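PDB 6EIB: diguanylate cyclase from Vibrio cholerae serotype O1, which makes the second messenger c-di-GMP from two molecules of GTP through its magnesium-dependent GGEEF domain and takes part in biofilm formation. Local coordinates for residues A61-S66 against E99-R104. Sequence-based numbering, arbitrary orientation.
With ACT (acetate ion), chain P; SO4 (sulfate ion), chain F.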
# COMPACT_ATOMS: atom_id res chain seq x y z
N ALA A 61 -6.88 -0.50 6.69
CA ALA A 61 -7.72 -1.03 5.63
C ALA A 61 -8.94 -0.13 5.42
O ALA A 61 -9.29 0.18 4.27
CB ALA A 61 -8.17 -2.44 5.95
N LYS A 62 -9.58 0.29 6.51
CA LYS A 62 -10.73 1.21 6.40
C LYS A 62 -10.29 2.50 5.71
O LYS A 62 -10.97 3.03 4.84
CB LYS A 62 -11.32 1.53 7.77
CG LYS A 62 -12.08 0.39 8.43
CD LYS A 62 -12.82 0.83 9.71
CE LYS A 62 -11.90 1.17 10.90
NZ LYS A 62 -11.27 -0.04 11.52
N LEU A 63 -9.09 2.94 6.07
CA LEU A 63 -8.52 4.16 5.51
C LEU A 63 -8.33 4.08 3.99
O LEU A 63 -8.61 5.07 3.30
CB LEU A 63 -7.16 4.45 6.18
CG LEU A 63 -6.52 5.82 5.92
CD1 LEU A 63 -7.53 6.97 6.24
CD2 LEU A 63 -5.22 5.96 6.74
N PHE A 64 -7.90 2.92 3.49
CA PHE A 64 -7.73 2.76 2.05
C PHE A 64 -9.04 3.07 1.32
O PHE A 64 -9.05 3.81 0.33
CB PHE A 64 -7.28 1.34 1.69
CG PHE A 64 -5.93 0.95 2.22
CD1 PHE A 64 -4.99 1.92 2.55
CD2 PHE A 64 -5.59 -0.39 2.33
CE1 PHE A 64 -3.73 1.55 3.01
CE2 PHE A 64 -4.33 -0.78 2.79
CZ PHE A 64 -3.40 0.20 3.13
N GLN A 65 -10.12 2.48 1.81
CA GLN A 65 -11.46 2.70 1.25
C GLN A 65 -11.90 4.16 1.24
O GLN A 65 -12.45 4.65 0.25
CB GLN A 65 -12.50 1.89 2.02
CG GLN A 65 -12.48 0.39 1.81
CD GLN A 65 -13.55 -0.31 2.67
OE1 GLN A 65 -13.22 -1.03 3.62
NE2 GLN A 65 -14.82 -0.06 2.37
N SER A 66 -11.70 4.83 2.38
CA SER A 66 -12.11 6.21 2.57
C SER A 66 -11.38 7.16 1.63
O SER A 66 -11.99 8.07 1.04
CB SER A 66 -11.86 6.63 4.02
OG SER A 66 -12.00 8.03 4.18
N GLU A 99 0.25 9.47 -0.53
CA GLU A 99 0.61 10.51 0.42
C GLU A 99 -0.54 10.85 1.38
O GLU A 99 -0.29 11.13 2.57
CB GLU A 99 1.04 11.80 -0.30
CG GLU A 99 2.46 11.81 -0.86
CD GLU A 99 3.56 11.85 0.21
OE1 GLU A 99 3.27 11.88 1.43
OE2 GLU A 99 4.74 11.90 -0.16
N GLN A 100 -1.76 10.87 0.85
CA GLN A 100 -2.95 11.13 1.66
C GLN A 100 -3.14 10.01 2.69
O GLN A 100 -3.49 10.27 3.84
CB GLN A 100 -4.20 11.25 0.78
CG GLN A 100 -4.24 12.51 -0.08
CD GLN A 100 -5.53 12.64 -0.85
OE1 GLN A 100 -6.11 11.64 -1.27
NE2 GLN A 100 -5.99 13.87 -1.05
N ILE A 101 -2.95 8.76 2.27
CA ILE A 101 -3.03 7.66 3.21
C ILE A 101 -1.96 7.80 4.31
O ILE A 101 -2.26 7.61 5.49
CB ILE A 101 -2.86 6.30 2.49
CG1 ILE A 101 -4.04 6.04 1.56
CG2 ILE A 101 -2.69 5.10 3.49
CD1 ILE A 101 -3.70 5.05 0.47
N ARG A 102 -0.71 8.12 3.91
CA ARG A 102 0.40 8.30 4.86
C ARG A 102 0.04 9.35 5.90
O ARG A 102 0.23 9.16 7.11
CB ARG A 102 1.69 8.70 4.13
CG ARG A 102 2.89 8.89 5.06
CD ARG A 102 4.08 9.58 4.41
NE ARG A 102 3.76 10.87 3.80
CZ ARG A 102 3.49 11.98 4.49
NH1 ARG A 102 3.46 11.97 5.82
NH2 ARG A 102 3.22 13.09 3.83
N GLN A 103 -0.47 10.48 5.40
CA GLN A 103 -0.80 11.63 6.26
C GLN A 103 -1.94 11.36 7.19
O GLN A 103 -1.87 11.72 8.37
CB GLN A 103 -1.12 12.84 5.43
CG GLN A 103 0.09 13.57 4.90
CD GLN A 103 -0.27 14.50 3.76
OE1 GLN A 103 -1.30 14.31 3.09
NE2 GLN A 103 0.52 15.57 3.58
N ARG A 104 -3.03 10.79 6.68
CA ARG A 104 -4.17 10.54 7.55
C ARG A 104 -3.90 9.44 8.57
O ARG A 104 -4.44 9.47 9.69
CB ARG A 104 -5.43 10.23 6.72
CG ARG A 104 -5.99 11.49 6.10
CD ARG A 104 -7.43 11.31 5.65
NE ARG A 104 -8.28 10.82 6.72
CZ ARG A 104 -9.45 10.23 6.49
NH1 ARG A 104 -9.87 10.09 5.24
NH2 ARG A 104 -10.19 9.76 7.48
C ACT P . 3.06 15.91 6.39
O ACT P . 4.03 16.42 6.99
OXT ACT P . 3.27 15.57 5.21
CH3 ACT P . 1.72 15.73 7.04
S SO4 F . -9.97 9.88 11.26
O1 SO4 F . -10.51 8.99 12.29
O2 SO4 F . -10.61 11.19 11.32
O3 SO4 F . -8.55 10.15 11.47
O4 SO4 F . -10.22 9.23 9.97
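Leu63 and Phe64 of helix 50-67 pack against Ile101 of helix 91-107, joining two helices of the GGDEF domain, the alpha/beta fold of the nucleotide cyclase superfamily. The short segments cross with 133° between their N-to-C directions, their axes 10.1 Å apart at closest approach.

Packing is dense on the side toward the central sheet. Phe64 meets Ile101 through its ring edge, with CE1 3.7 Å from Ile101 CG2, a methyl lying close to the ring plane. Ile101 CD1 reaches the neighbouring Phe64 CD1, and the two side chains cross at nearly a right angle. Both also rest on Ile36 and Ile84 of the sheet, and the Phe64 ring makes an edge-to-face contact with Phe82. Ile38, which probably contributes to the magnesium site, has its side chain about 7 Å from that of Phe64.

Leu63 bridges to the outer side. Its chi1 of -168° carries CG away from the backbone N, and its two methyls split between the Ile101 carbonyl and the Arg104 side chain: CD2 approaches Ile101 O at 3.6 Å, while CD1 lies over one guanidinium face, 3.8 Å from Arg104 CZ.

The solvent side is polar and formed by exposed residues, Ser66 and Arg104. A bend at chi3 lays the Arg104 guanidinium against Leu63. NH2 lies unusually close to O4 of a sulfate, probably from the crystallisation liquor, so the details of that bond are doubtful; His108 also binds this ion. NH1 donates to Ser66 OG over 3.1 Å, with the hydroxyl oxygen tilted 17° from the guanidinium plane.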